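Local coordinates for tRNA (cytidine-2'-O-)-methyltransferase TrmJ (PDB 4CNG), which catalyses 2'-O-methylation of cytidine 32 in tRNA, using S-adenosyl-L-methionine as methyl donor and acting as a homodimer, at residues L25-P30 with H164-V169; E62-S67 with V73-M78; A101-D106 with D146-I151. The protein carries 1 engineered substitution. All blocks are in the same frame, centred on the assembly; numbering follows the deposited sequence.

Contact 1 (L25-P30 with H164-V169); sequences LVIVEP and HAVGIV. With SAH (S-adenosyl-L-homocysteine), chain C.
Inside the parallel-sheet core of this SpoU methyltransferase, L25 and I27 on strand 22-28 meet V166 on helix 162-175. The helix keeps its distance from the strand, with the CA atoms of L25 and V166 8.7 Å apart, so side chains alone bridge the gap. L25 and I27, two residues apart, project from the same side of the strand, and the two methyls of V166 divide the work between them. CG1 of V166, anti to its backbone N (chi1 169°), touches CD2 of L25 at 4.0 Å, the two side chains crossing at a slant. CG2 of V166 approaches CD1 of I27 at 4.0 Å, and here the side chains meet tip to tip. I27 manages this with a bent chain: chi1 of -48° and chi2 of -61° turn CD1 toward the helix, although the side chain leaves the strand in another direction. Such packing of helix 162-175 on the sheet belongs to the SPOUT fold, in which the part of the chain around this helix also forms part of the trefoil knot that binds the cofactor. The residue just before V166, A165, reaches that site, its CB lying 3.8 Å from C1' of S-adenosyl-L-homocysteine, where the small methyl leaves the ribose and base room to approach. Branching suits V166, since its paired methyls let one buried residue meet both L25 and I27. I39 of helix 33-45 touches L25, I27 and V166 alike, and F130 of strand 125-130 packs on L25 and V166. H164, earlier in the helix, lies at the dimer interface, its ring stacked on H164 of the second subunit.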
loop_
_atom_site.group_PDB
_atom_site.type_symbol
_atom_site.label_atom_id
_atom_site.label_comp_id
_atom_site.label_asym_id
_atom_site.label_seq_id
_atom_site.Cartn_x
_atom_site.Cartn_y
_atom_site.Cartn_z
ATOM N N LEU A 25 14.690 -4.855 2.866
ATOM C CA LEU A 25 13.774 -3.871 3.355
ATOM C C LEU A 25 14.236 -3.426 4.742
ATOM O O LEU A 25 14.441 -4.278 5.594
ATOM C CB LEU A 25 12.362 -4.459 3.430
ATOM C CG LEU A 25 11.274 -3.546 3.904
ATOM C CD1 LEU A 25 11.094 -2.374 2.980
ATOM C CD2 LEU A 25 9.996 -4.337 4.053
ATOM N N VAL A 26 14.395 -2.126 4.922
ATOM C CA VAL A 26 14.810 -1.531 6.194
ATOM C C VAL A 26 13.736 -0.566 6.661
ATOM O O VAL A 26 13.427 0.389 5.979
ATOM C CB VAL A 26 16.179 -0.783 6.058
ATOM C CG1 VAL A 26 16.544 -0.124 7.377
ATOM C CG2 VAL A 26 17.256 -1.704 5.542
ATOM N N ILE A 27 13.196 -0.837 7.850
ATOM C CA ILE A 27 12.184 0.003 8.445
ATOM C C ILE A 27 12.791 0.659 9.688
ATOM O O ILE A 27 13.205 -0.029 10.602
ATOM C CB ILE A 27 10.912 -0.787 8.814
ATOM C CG1 ILE A 27 10.434 -1.689 7.684
ATOM C CG2 ILE A 27 9.817 0.132 9.275
ATOM C CD1 ILE A 27 10.063 -0.942 6.424
ATOM N N VAL A 28 12.815 1.974 9.704
ATOM C CA VAL A 28 13.501 2.725 10.765
ATOM C C VAL A 28 12.519 3.140 11.856
ATOM O O VAL A 28 11.606 3.932 11.644
ATOM C CB VAL A 28 14.218 3.938 10.202
ATOM C CG1 VAL A 28 14.962 4.713 11.301
ATOM C CG2 VAL A 28 15.182 3.535 9.114
ATOM N N GLU A 29 12.724 2.586 13.058
ATOM C CA GLU A 29 11.978 2.939 14.261
ATOM C C GLU A 29 10.463 2.956 14.080
ATOM O O GLU A 29 9.799 3.925 14.446
ATOM C CB GLU A 29 12.518 4.242 14.858
ATOM C CG GLU A 29 13.962 4.089 15.339
ATOM C CD GLU A 29 14.529 5.290 16.092
ATOM O OE1 GLU A 29 14.021 6.409 15.927
ATOM O OE2 GLU A 29 15.517 5.106 16.835
ATOM N N PRO A 30 9.908 1.866 13.567
ATOM C CA PRO A 30 8.435 1.866 13.413
ATOM C C PRO A 30 7.759 1.984 14.741
ATOM O O PRO A 30 8.134 1.338 15.729
ATOM C CB PRO A 30 8.149 0.547 12.739
ATOM C CG PRO A 30 9.310 -0.312 13.170
ATOM C CD PRO A 30 10.518 0.610 13.185
ATOM N N HIS A 164 1.606 1.253 3.552
ATOM C CA HIS A 164 1.095 1.406 2.181
ATOM C C HIS A 164 2.160 1.866 1.217
ATOM O O HIS A 164 2.202 1.382 0.090
ATOM C CB HIS A 164 -0.168 2.274 2.190
ATOM C CG HIS A 164 -1.271 1.660 2.999
ATOM N ND1 HIS A 164 -1.304 1.739 4.379
ATOM C CD2 HIS A 164 -2.277 0.824 2.642
ATOM C CE1 HIS A 164 -2.300 0.993 4.826
ATOM N NE2 HIS A 164 -2.929 0.448 3.793
ATOM N N ALA A 165 3.066 2.758 1.683
ATOM C CA ALA A 165 4.227 3.089 0.911
ATOM C C ALA A 165 5.099 1.851 0.640
ATOM O O ALA A 165 5.554 1.615 -0.492
ATOM C CB ALA A 165 5.031 4.170 1.596
ATOM N N VAL A 166 5.310 1.055 1.681
ATOM C CA VAL A 166 6.105 -0.164 1.530
ATOM C C VAL A 166 5.405 -1.078 0.486
ATOM O O VAL A 166 6.045 -1.611 -0.401
ATOM C CB VAL A 166 6.244 -0.876 2.852
ATOM C CG1 VAL A 166 6.822 -2.264 2.651
ATOM C CG2 VAL A 166 7.144 -0.075 3.796
ATOM N N GLY A 167 4.085 -1.271 0.602
ATOM C CA GLY A 167 3.388 -2.174 -0.321
ATOM C C GLY A 167 3.505 -1.734 -1.768
ATOM O O GLY A 167 3.694 -2.556 -2.648
ATOM N N ILE A 168 3.408 -0.434 -2.027
ATOM C CA ILE A 168 3.520 0.079 -3.383
ATOM C C ILE A 168 4.912 -0.191 -3.932
ATOM O O ILE A 168 5.065 -0.586 -5.071
ATOM C CB ILE A 168 3.123 1.564 -3.436
ATOM C CG1 ILE A 168 1.611 1.677 -3.294
ATOM C CG2 ILE A 168 3.676 2.231 -4.684
ATOM C CD1 ILE A 168 1.107 3.027 -2.905
ATOM N N VAL A 169 5.970 0.096 -3.136
ATOM C CA VAL A 169 7.310 -0.144 -3.608
ATOM C C VAL A 169 7.549 -1.633 -3.878
ATOM O O VAL A 169 8.165 -2.016 -4.885
ATOM C CB VAL A 169 8.356 0.453 -2.635
ATOM C CG1 VAL A 169 9.767 0.090 -3.036
ATOM C CG2 VAL A 169 8.191 1.970 -2.624
HETATM N N SAH C . 5.547 13.620 8.670
HETATM C CA SAH C . 6.493 12.573 8.201
HETATM C CB SAH C . 5.691 11.549 7.415
HETATM C CG SAH C . 6.383 10.178 7.314
HETATM S SD SAH C . 5.387 8.999 6.411
HETATM C C SAH C . 7.565 13.239 7.389
HETATM O O SAH C . 7.478 14.430 7.084
HETATM O OXT SAH C . 8.612 12.678 7.138
HETATM C "C5'" SAH C . 6.268 7.512 6.888
HETATM C "C4'" SAH C . 7.194 6.918 5.834
HETATM O "O4'" SAH C . 6.406 6.475 4.716
HETATM C "C3'" SAH C . 8.184 7.849 5.232
HETATM O "O3'" SAH C . 9.305 8.007 6.117
HETATM C "C2'" SAH C . 8.528 7.185 3.928
HETATM O "O2'" SAH C . 9.408 6.091 4.155
HETATM C "C1'" SAH C . 7.158 6.641 3.504
HETATM N N9 SAH C . 6.381 7.562 2.621
HETATM C C8 SAH C . 5.130 8.051 2.850
HETATM N N7 SAH C . 4.669 8.669 1.727
HETATM C C5 SAH C . 5.633 8.525 0.786
HETATM C C6 SAH C . 5.739 8.855 -0.579
HETATM N N6 SAH C . 4.765 9.518 -1.235
HETATM N N1 SAH C . 6.835 8.528 -1.221
HETATM C C2 SAH C . 7.802 7.853 -0.582
HETATM N N3 SAH C . 7.797 7.461 0.684
HETATM C C4 SAH C . 6.705 7.774 1.347
#

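Contact 2 (E62-S67 with V73-M78); sequences EAIKFS and VIEKMM
I64 and I74 bring the segments 62-67 and 73-78 to their nearest approach, 6.8 Å between CA atoms, with only five residues separating the segments in the chain. Residues 64-67 form a type I beta turn, and the backbone bonds from K65, F66 and S67 each go three residues back. Segment 73-78 finishes helix 71-77 with a wider pi-type turn, closed by a bond of 2.8 Å from M78 N to V73 O, after which M78 leaves helical geometry.

I74 is the central side chain. Its chi1 of -71° parts the two branches: CG2 of I74 meets CG1 of I64 at 3.8 Å as the two isoleucines pass at a slant, while the other arm carries CD1 of I74 on to the peptide carbon A63 C and to the CB of S67, both at 4.0 Å. A small A63 lets this methyl come close to the backbone. E75 passes I64 at about a right angle, with OE2 of E75 3.8 Å from CD1 of I64, at the exposed border where a carboxylate can remain hydrated. S67 OG donates a 2.7 Å bond to I64 O, tilted 20° from the carbonyl plane. That oxygen also accepts from S67 N, so two bonds from one residue grip it and fasten the turn. V73 and I74 also touch A40 of helix 33-45, and F66 meets Y34 of the second subunit edge-to-face.

No hydrogen bond crosses between the segments, so apolar packing joins the two short helices, while the polar serine is satisfied within its own turn and leaves its CB for I74.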
loop_
_atom_site.group_PDB
_atom_site.type_symbol
_atom_site.label_atom_id
_atom_site.label_comp_id
_atom_site.label_asym_id
_atom_site.label_seq_id
_atom_site.Cartn_x
_atom_site.Cartn_y
_atom_site.Cartn_z
ATOM N N GLU A 62 2.189 -7.651 19.535
ATOM C CA GLU A 62 0.962 -7.121 18.940
ATOM C C GLU A 62 1.031 -7.127 17.415
ATOM O O GLU A 62 0.049 -7.386 16.742
ATOM C CB GLU A 62 0.715 -5.701 19.467
ATOM C CG GLU A 62 -0.632 -5.109 19.091
ATOM C CD GLU A 62 -1.806 -5.894 19.660
ATOM O OE1 GLU A 62 -1.643 -6.532 20.725
ATOM O OE2 GLU A 62 -2.902 -5.849 19.060
ATOM N N ALA A 63 2.199 -6.834 16.874
ATOM C CA ALA A 63 2.362 -6.769 15.435
ATOM C C ALA A 63 2.089 -8.106 14.755
ATOM O O ALA A 63 1.581 -8.150 13.653
ATOM C CB ALA A 63 3.767 -6.286 15.109
ATOM N N ILE A 64 2.440 -9.188 15.425
ATOM C CA ILE A 64 2.222 -10.517 14.868
ATOM C C ILE A 64 0.761 -10.731 14.468
ATOM O O ILE A 64 0.478 -11.386 13.462
ATOM C CB ILE A 64 2.685 -11.631 15.823
ATOM C CG1 ILE A 64 4.212 -11.620 15.914
ATOM C CG2 ILE A 64 2.164 -12.986 15.373
ATOM C CD1 ILE A 64 4.813 -12.671 16.819
ATOM N N LYS A 65 -0.164 -10.119 15.202
ATOM C CA LYS A 65 -1.596 -10.268 14.908
ATOM C C LYS A 65 -1.987 -9.683 13.553
ATOM O O LYS A 65 -3.083 -10.027 13.033
ATOM C CB LYS A 65 -2.419 -9.593 15.999
ATOM C CG LYS A 65 -2.247 -10.250 17.360
ATOM C CD LYS A 65 -2.872 -9.429 18.478
ATOM C CE LYS A 65 -2.986 -10.227 19.773
ATOM N NZ LYS A 65 -4.049 -9.664 20.649
ATOM N N PHE A 66 -1.234 -8.695 13.067
ATOM C CA PHE A 66 -1.577 -8.026 11.822
ATOM C C PHE A 66 -0.790 -8.644 10.669
ATOM O O PHE A 66 -0.852 -8.161 9.521
ATOM C CB PHE A 66 -1.324 -6.513 11.918
ATOM C CG PHE A 66 -2.200 -5.800 12.923
ATOM C CD1 PHE A 66 -3.474 -5.364 12.573
ATOM C CD2 PHE A 66 -1.762 -5.585 14.224
ATOM C CE1 PHE A 66 -4.277 -4.724 13.497
ATOM C CE2 PHE A 66 -2.569 -4.961 15.157
ATOM C CZ PHE A 66 -3.842 -4.558 14.803
ATOM N N SER A 67 0.015 -9.663 10.967
ATOM C CA SER A 67 0.942 -10.189 9.971
ATOM C C SER A 67 0.341 -11.332 9.144
ATOM O O SER A 67 0.954 -11.753 8.177
ATOM C CB SER A 67 2.287 -10.593 10.584
ATOM O OG SER A 67 2.150 -11.714 11.422
ATOM N N VAL A 73 7.570 -14.523 9.531
ATOM C CA VAL A 73 8.461 -13.460 9.126
ATOM C C VAL A 73 8.994 -12.711 10.342
ATOM O O VAL A 73 10.173 -12.524 10.466
ATOM C CB VAL A 73 7.777 -12.509 8.122
ATOM C CG1 VAL A 73 8.596 -11.252 7.901
ATOM C CG2 VAL A 73 7.537 -13.221 6.795
ATOM N N ILE A 74 8.113 -12.306 11.243
ATOM C CA ILE A 74 8.510 -11.573 12.449
ATOM C C ILE A 74 9.343 -12.437 13.386
ATOM O O ILE A 74 10.405 -12.026 13.870
ATOM C CB ILE A 74 7.264 -11.006 13.156
ATOM C CG1 ILE A 74 6.691 -9.867 12.320
ATOM C CG2 ILE A 74 7.599 -10.561 14.580
ATOM C CD1 ILE A 74 5.355 -9.382 12.796
ATOM N N GLU A 75 8.856 -13.636 13.645
ATOM C CA GLU A 75 9.450 -14.477 14.660
ATOM C C GLU A 75 10.873 -14.918 14.319
ATOM O O GLU A 75 11.749 -15.008 15.200
ATOM C CB GLU A 75 8.564 -15.694 14.860
ATOM C CG GLU A 75 7.202 -15.361 15.439
ATOM C CD GLU A 75 6.134 -16.352 15.026
ATOM O OE1 GLU A 75 6.467 -17.543 14.830
ATOM O OE2 GLU A 75 4.968 -15.933 14.875
ATOM N N LYS A 76 11.104 -15.207 13.044
ATOM C CA LYS A 76 12.372 -15.788 12.625
ATOM C C LYS A 76 13.162 -14.953 11.620
ATOM O O LYS A 76 14.373 -14.790 11.770
ATOM C CB LYS A 76 12.149 -17.196 12.064
ATOM C CG LYS A 76 11.374 -18.117 12.992
ATOM C CD LYS A 76 12.220 -18.542 14.182
ATOM C CE LYS A 76 11.350 -18.951 15.360
ATOM N NZ LYS A 76 12.161 -19.478 16.491
ATOM N N MET A 77 12.497 -14.441 10.589
ATOM C CA MET A 77 13.233 -13.806 9.498
ATOM C C MET A 77 13.727 -12.388 9.831
ATOM O O MET A 77 14.852 -12.016 9.488
ATOM C CB MET A 77 12.361 -13.767 8.260
ATOM C CG MET A 77 13.013 -13.093 7.080
ATOM S SD MET A 77 11.884 -12.749 5.747
ATOM C CE MET A 77 12.973 -11.919 4.627
ATOM N N MET A 78 12.869 -11.609 10.465
ATOM C CA MET A 78 13.138 -10.220 10.766
ATOM C C MET A 78 14.371 -10.082 11.621
ATOM O O MET A 78 14.517 -10.786 12.611
ATOM C CB MET A 78 11.930 -9.636 11.500
ATOM C CG MET A 78 12.006 -8.147 11.735
ATOM S SD MET A 78 10.556 -7.548 12.595
ATOM C CE MET A 78 10.896 -8.179 14.239
#

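Contact 3 (A101-D106 with D146-I151); sequences ADIKGD and DFLLFI. With SAH (S-adenosyl-L-homocysteine), chain C; SAH (S-adenosyl-L-homocysteine), chain D.
The F150 ring carries A101 over one face: the CA of A101 stands 3.8 Å from the ring centroid, 19° off the normal, a CH-pi contact. A101 CB presses on the rim at CZ of F150, only 3.4 Å away, a closeness that suits a residue with nothing beyond CB. N6 of the chain C S-adenosyl-L-homocysteine comes to the ring obliquely, 3.6 Å from CE1 of F150. A chi1 of 177° swings the F150 ring away from its own N and sets it between loop and adenine. Two residues earlier, on the strand itself, L148 points to the same loop and offers CD2 to CD1 of I103 at 3.5 Å, a second apolar patch.

Backbone groups then read both adenines. I151 N donates to N1 of the chain C ligand at 2.9 Å, nearly straight at 169°, and I151 O accepts from its N6. In the chain D ligand, K104 N donates to N7 at 2.8 Å and D102 O accepts from N6, a more bent bond. I151 thus reads the Watson-Crick edge of one adenine, whereas D102 and K104 take the Hoogsteen edge of the other. T97, G131, P158 and L160 complete the chain C pocket, the cofactor site of the SPOUT methyltransferase fold.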
loop_
_atom_site.group_PDB
_atom_site.type_symbol
_atom_site.label_atom_id
_atom_site.label_comp_id
_atom_site.label_asym_id
_atom_site.label_seq_id
_atom_site.Cartn_x
_atom_site.Cartn_y
_atom_site.Cartn_z
ATOM N N ALA A 101 7.241 16.013 -2.245
ATOM C CA ALA A 101 6.771 15.956 -3.635
ATOM C C ALA A 101 7.492 16.909 -4.562
ATOM O O ALA A 101 7.449 16.727 -5.756
ATOM C CB ALA A 101 5.271 16.202 -3.695
ATOM N N ASP A 102 8.119 17.939 -4.019
ATOM C CA ASP A 102 8.827 18.910 -4.824
ATOM C C ASP A 102 10.140 19.325 -4.182
ATOM O O ASP A 102 10.311 20.410 -3.725
ATOM C CB ASP A 102 7.923 20.113 -5.098
ATOM C CG ASP A 102 6.922 19.863 -6.243
ATOM O OD1 ASP A 102 7.209 19.069 -7.159
ATOM O OD2 ASP A 102 5.838 20.485 -6.257
ATOM N N ILE A 103 11.071 18.406 -4.222
ATOM C CA ILE A 103 12.381 18.597 -3.640
ATOM C C ILE A 103 13.139 19.756 -4.287
ATOM O O ILE A 103 13.136 19.894 -5.493
ATOM C CB ILE A 103 13.211 17.343 -3.827
ATOM C CG1 ILE A 103 12.683 16.223 -2.994
ATOM C CG2 ILE A 103 14.680 17.621 -3.557
ATOM C CD1 ILE A 103 13.704 15.159 -2.844
ATOM N N LYS A 104 13.793 20.577 -3.494
ATOM C CA LYS A 104 14.622 21.668 -4.001
ATOM C C LYS A 104 16.052 21.513 -3.496
ATOM O O LYS A 104 16.296 20.848 -2.487
ATOM C CB LYS A 104 14.070 23.036 -3.578
ATOM C CG LYS A 104 14.621 24.178 -4.420
ATOM C CD LYS A 104 14.419 25.544 -3.781
ATOM C CE LYS A 104 15.299 26.589 -4.452
ATOM N NZ LYS A 104 15.001 27.972 -3.985
ATOM N N GLY A 105 16.990 22.155 -4.186
ATOM C CA GLY A 105 18.345 22.301 -3.679
ATOM C C GLY A 105 19.164 21.053 -3.918
ATOM O O GLY A 105 18.891 20.281 -4.836
ATOM N N ASP A 106 20.111 20.789 -3.033
ATOM C CA ASP A 106 21.070 19.722 -3.265
ATOM C C ASP A 106 20.437 18.336 -3.315
ATOM O O ASP A 106 20.890 17.500 -4.099
ATOM C CB ASP A 106 22.152 19.760 -2.201
ATOM C CG ASP A 106 22.885 21.086 -2.171
ATOM O OD1 ASP A 106 23.130 21.664 -3.256
ATOM O OD2 ASP A 106 23.245 21.534 -1.064
ATOM N N ASP A 146 22.039 6.645 -0.986
ATOM C CA ASP A 146 22.434 6.987 -2.347
ATOM C C ASP A 146 21.356 7.743 -3.133
ATOM O O ASP A 146 21.679 8.625 -3.920
ATOM C CB ASP A 146 22.813 5.729 -3.105
ATOM C CG ASP A 146 23.992 5.029 -2.472
ATOM O OD1 ASP A 146 25.063 5.658 -2.457
ATOM O OD2 ASP A 146 23.882 3.864 -2.040
ATOM N N PHE A 147 20.106 7.362 -2.937
ATOM C CA PHE A 147 18.989 7.940 -3.661
ATOM C C PHE A 147 17.826 8.188 -2.697
ATOM O O PHE A 147 17.772 7.571 -1.639
ATOM C CB PHE A 147 18.515 6.996 -4.781
ATOM C CG PHE A 147 19.520 6.798 -5.899
ATOM C CD1 PHE A 147 19.777 7.812 -6.790
ATOM C CD2 PHE A 147 20.154 5.598 -6.076
ATOM C CE1 PHE A 147 20.649 7.624 -7.839
ATOM C CE2 PHE A 147 21.054 5.410 -7.121
ATOM C CZ PHE A 147 21.251 6.409 -8.019
ATOM N N LEU A 148 16.930 9.083 -3.090
ATOM C CA LEU A 148 15.745 9.408 -2.316
ATOM C C LEU A 148 14.527 9.249 -3.256
ATOM O O LEU A 148 14.327 10.043 -4.177
ATOM C CB LEU A 148 15.810 10.831 -1.796
ATOM C CG LEU A 148 14.684 11.233 -0.863
ATOM C CD1 LEU A 148 14.649 10.372 0.377
ATOM C CD2 LEU A 148 14.751 12.715 -0.529
ATOM N N LEU A 149 13.753 8.221 -3.004
ATOM C CA LEU A 149 12.599 7.845 -3.826
ATOM C C LEU A 149 11.334 8.487 -3.300
ATOM O O LEU A 149 11.006 8.365 -2.134
ATOM C CB LEU A 149 12.452 6.327 -3.793
ATOM C CG LEU A 149 11.216 5.724 -4.485
ATOM C CD1 LEU A 149 11.223 5.945 -5.955
ATOM C CD2 LEU A 149 11.117 4.262 -4.126
ATOM N N PHE A 150 10.658 9.182 -4.196
ATOM C CA PHE A 150 9.282 9.688 -4.012
ATOM C C PHE A 150 8.308 8.818 -4.777
ATOM O O PHE A 150 8.522 8.594 -5.967
ATOM C CB PHE A 150 9.186 11.137 -4.533
ATOM C CG PHE A 150 7.793 11.735 -4.458
ATOM C CD1 PHE A 150 7.188 11.907 -3.230
ATOM C CD2 PHE A 150 7.066 12.107 -5.601
ATOM C CE1 PHE A 150 5.894 12.376 -3.110
ATOM C CE2 PHE A 150 5.771 12.668 -5.478
ATOM C CZ PHE A 150 5.207 12.797 -4.227
ATOM N N ILE A 151 7.260 8.357 -4.107
ATOM C CA ILE A 151 6.154 7.675 -4.782
ATOM C C ILE A 151 5.131 8.730 -5.171
ATOM O O ILE A 151 4.579 9.417 -4.311
ATOM C CB ILE A 151 5.485 6.703 -3.800
ATOM C CG1 ILE A 151 6.480 5.651 -3.272
ATOM C CG2 ILE A 151 4.274 6.061 -4.484
ATOM C CD1 ILE A 151 6.045 4.953 -1.997
HETATM N N SAH C . 5.547 13.620 8.670
HETATM C CA SAH C . 6.493 12.573 8.201
HETATM C CB SAH C . 5.691 11.549 7.415
HETATM C CG SAH C . 6.383 10.178 7.314
HETATM S SD SAH C . 5.387 8.999 6.411
HETATM C C SAH C . 7.565 13.239 7.389
HETATM O O SAH C . 7.478 14.430 7.084
HETATM O OXT SAH C . 8.612 12.678 7.138
HETATM C "C5'" SAH C . 6.268 7.512 6.888
HETATM C "C4'" SAH C . 7.194 6.918 5.834
HETATM O "O4'" SAH C . 6.406 6.475 4.716
HETATM C "C3'" SAH C . 8.184 7.849 5.232
HETATM O "O3'" SAH C . 9.305 8.007 6.117
HETATM C "C2'" SAH C . 8.528 7.185 3.928
HETATM O "O2'" SAH C . 9.408 6.091 4.155
HETATM C "C1'" SAH C . 7.158 6.641 3.504
HETATM N N9 SAH C . 6.381 7.562 2.621
HETATM C C8 SAH C . 5.130 8.051 2.850
HETATM N N7 SAH C . 4.669 8.669 1.727
HETATM C C5 SAH C . 5.633 8.525 0.786
HETATM C C6 SAH C . 5.739 8.855 -0.579
HETATM N N6 SAH C . 4.765 9.518 -1.235
HETATM N N1 SAH C . 6.835 8.528 -1.221
HETATM C C2 SAH C . 7.802 7.853 -0.582
HETATM N N3 SAH C . 7.797 7.461 0.684
HETATM C C4 SAH C . 6.705 7.774 1.347
HETATM N N SAH D . 11.746 13.812 7.814
HETATM C CA SAH D . 11.616 14.274 6.397
HETATM C CB SAH D . 12.993 14.676 5.868
HETATM C CG SAH D . 13.709 15.770 6.627
HETATM S SD SAH D . 15.184 16.094 5.739
HETATM C C SAH D . 11.162 13.175 5.511
HETATM O O SAH D . 11.535 12.038 5.832
HETATM O OXT SAH D . 10.581 13.427 4.456
HETATM C "C5'" SAH D . 14.516 16.668 4.234
HETATM C "C4'" SAH D . 15.328 17.858 3.742
HETATM O "O4'" SAH D . 14.962 18.189 2.408
HETATM C "C3'" SAH D . 15.093 19.116 4.569
HETATM O "O3'" SAH D . 16.102 19.273 5.558
HETATM C "C2'" SAH D . 15.105 20.263 3.573
HETATM O "O2'" SAH D . 16.209 21.162 3.772
HETATM C "C1'" SAH D . 15.231 19.578 2.215
HETATM N N9 SAH D . 14.224 20.048 1.261
HETATM C C8 SAH D . 14.448 20.172 -0.056
HETATM N N7 SAH D . 13.288 20.429 -0.700
HETATM C C5 SAH D . 12.302 20.405 0.215
HETATM C C6 SAH D . 10.845 20.609 0.186
HETATM N N6 SAH D . 10.225 20.878 -0.990
HETATM N N1 SAH D . 10.171 20.504 1.362
HETATM C C2 SAH D . 10.800 20.216 2.525
HETATM N N3 SAH D . 12.132 20.012 2.627
HETATM C C4 SAH D . 12.910 20.065 1.511
#

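How the contacts relate
Contacts 1 and 3 share the cofactor in chain C: A165 meets its ribose and base from helix 162-175, while 146-151 holds the adenine edge. They also touch directly, CD1 of I151 lying 3.7 Å from CG2 of V169, although their centres are about 17 Å apart. Contact 2 stands away from the annotated sites, its centre about 14 Å from that of contact 1 and about 31 Å from that of contact 3; contacts 2 and 3 lie on opposite sides of the chain's centre. These two follow each other in sequence, and both are nested within the long loop that contact 1 closes between strand 22-28 and helix 162-175.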